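Local coordinates for 3-hydroxyisobutyrate dehydrogenase (Salmonella typhimurium, PDB 3G0O), which probably oxidises L-threonate to 2-oxo-tetronate with NAD(+), or less readily NADP(+), as a member of the 3-hydroxyisobutyrate dehydrogenase-related family, at residues A[97-102]-A[126-131]. Numbering follows the deposited sequence.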
loop_
_atom_site.group_PDB
_atom_site.type_symbol
_atom_site.label_atom_id
_atom_site.label_comp_id
_atom_site.label_asym_id
_atom_site.label_seq_id
_atom_site.Cartn_x
_atom_site.Cartn_y
_atom_site.Cartn_z
ATOM N N ALA A 97 2.260 -19.952 -29.618
ATOM C CA ALA A 97 1.424 -19.327 -28.597
ATOM C C ALA A 97 1.498 -17.808 -28.556
ATOM O O ALA A 97 2.522 -17.208 -28.880
ATOM C CB ALA A 97 1.785 -19.889 -27.228
ATOM N N VAL A 98 0.393 -17.188 -28.157
ATOM C CA VAL A 98 0.345 -15.741 -28.029
ATOM C C VAL A 98 0.026 -15.431 -26.574
ATOM O O VAL A 98 -1.000 -15.859 -26.053
ATOM C CB VAL A 98 -0.746 -15.108 -28.908
ATOM C CG1 VAL A 98 -0.784 -13.609 -28.663
ATOM C CG2 VAL A 98 -0.474 -15.395 -30.370
HETATM N N MSE A 99 0.927 -14.708 -25.920
HETATM C CA MSE A 99 0.742 -14.333 -24.529
HETATM C C MSE A 99 0.313 -12.870 -24.519
HETATM O O MSE A 99 1.123 -11.980 -24.780
HETATM C CB MSE A 99 2.056 -14.507 -23.769
HETATM C CG MSE A 99 1.960 -14.253 -22.276
HETATM SE SE MSE A 99 3.668 -14.500 -21.393
HETATM C CE MSE A 99 3.555 -13.094 -20.062
ATOM N N VAL A 100 -0.966 -12.627 -24.245
ATOM C CA VAL A 100 -1.485 -11.266 -24.215
ATOM C C VAL A 100 -1.319 -10.711 -22.807
ATOM O O VAL A 100 -1.940 -11.194 -21.861
ATOM C CB VAL A 100 -2.977 -11.222 -24.625
ATOM C CG1 VAL A 100 -3.475 -9.781 -24.646
ATOM C CG2 VAL A 100 -3.156 -11.855 -26.000
ATOM N N SER A 101 -0.462 -9.704 -22.674
ATOM C CA SER A 101 -0.192 -9.097 -21.381
ATOM C C SER A 101 -0.502 -7.602 -21.414
ATOM O O SER A 101 0.394 -6.758 -21.465
ATOM C CB SER A 101 1.268 -9.333 -21.006
ATOM O OG SER A 101 1.559 -10.726 -20.997
ATOM N N SER A 102 -1.788 -7.289 -21.388
ATOM C CA SER A 102 -2.253 -5.907 -21.422
ATOM C C SER A 102 -3.236 -5.746 -20.262
ATOM O O SER A 102 -3.090 -6.384 -19.226
ATOM C CB SER A 102 -2.955 -5.649 -22.761
ATOM O OG SER A 102 -3.475 -4.336 -22.852
ATOM N N ALA A 126 -2.732 -13.465 -20.049
ATOM C CA ALA A 126 -1.711 -13.246 -19.037
ATOM C C ALA A 126 -1.294 -11.826 -18.675
ATOM O O ALA A 126 -0.139 -11.444 -18.880
ATOM C CB ALA A 126 -0.465 -14.050 -19.422
ATOM N N PRO A 127 -2.216 -11.026 -18.122
ATOM C CA PRO A 127 -1.817 -9.663 -17.757
ATOM C C PRO A 127 -0.735 -9.749 -16.675
ATOM O O PRO A 127 -0.677 -10.726 -15.923
ATOM C CB PRO A 127 -3.124 -9.039 -17.255
ATOM C CG PRO A 127 -3.922 -10.225 -16.782
ATOM C CD PRO A 127 -3.640 -11.257 -17.843
ATOM N N VAL A 128 0.121 -8.736 -16.596
ATOM C CA VAL A 128 1.209 -8.750 -15.622
ATOM C C VAL A 128 1.284 -7.540 -14.695
ATOM O O VAL A 128 0.589 -6.540 -14.881
ATOM C CB VAL A 128 2.574 -8.856 -16.331
ATOM C CG1 VAL A 128 2.652 -10.148 -17.122
ATOM C CG2 VAL A 128 2.768 -7.657 -17.253
ATOM N N SER A 129 2.156 -7.653 -13.696
ATOM C CA SER A 129 2.393 -6.586 -12.740
ATOM C C SER A 129 3.760 -6.790 -12.091
ATOM O O SER A 129 4.505 -7.699 -12.469
ATOM C CB SER A 129 1.304 -6.555 -11.664
ATOM O OG SER A 129 1.491 -5.436 -10.810
ATOM N N GLY A 130 4.091 -5.936 -11.129
ATOM C CA GLY A 130 5.370 -6.050 -10.452
ATOM C C GLY A 130 6.278 -4.843 -10.621
ATOM O O GLY A 130 7.214 -4.663 -9.847
ATOM N N GLY A 131 6.010 -4.016 -11.627
ATOM C CA GLY A 131 6.831 -2.837 -11.844
ATOM C C GLY A 131 7.967 -3.042 -12.835
ATOM O O GLY A 131 8.382 -4.174 -13.086
HETATM O O HOH W 1 -0.581 -6.590 -18.260
#
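With chi1 at -57°, Ser101 holds OG anti to its own carbonyl carbon and delivers the hydroxyl to Ala126 O, 2.8 Å from OG, from above the carbonyl plane. Serine suits this place because Ser102 N lies too far off to serve that oxygen. Met99, a selenomethionine, carries CG anti to its backbone N (chi1 -175°), and the bend at chi3 lets CE follow CG over the methyl of Ala126; CG lies 3.8 Å from Ala126 CB, and CE comes within 4.3 Å of Val128 CG1. A long flexible chain suits this spot beside a small alanine, which also packs on Val142 and Ala144 of strand 140-145, which runs antiparallel. Ala126 N donates to Val100 O over 3.0 Å, the last direct bond between the main chains. Val128 N and Ser102 O then stand 4.8 Å apart, and a water replaces their bond, 2.7 Å from Ser102 O and 2.8 Å from Val128 N. Ser102 OG turns to Val72 O. Pro127 CB meets Ser102 O, and its ring packs on Lys179, the predicted active-site residue; Ser129 OG and Gly131 N hydrogen-bond a tartrate, probably from the crystallisation liquor. Neighbouring parallel strands of a beta-alpha-beta unit, splaying at their C-terminal ends toward the probable active site, are characteristic of the Rossmann-type NAD-binding domain.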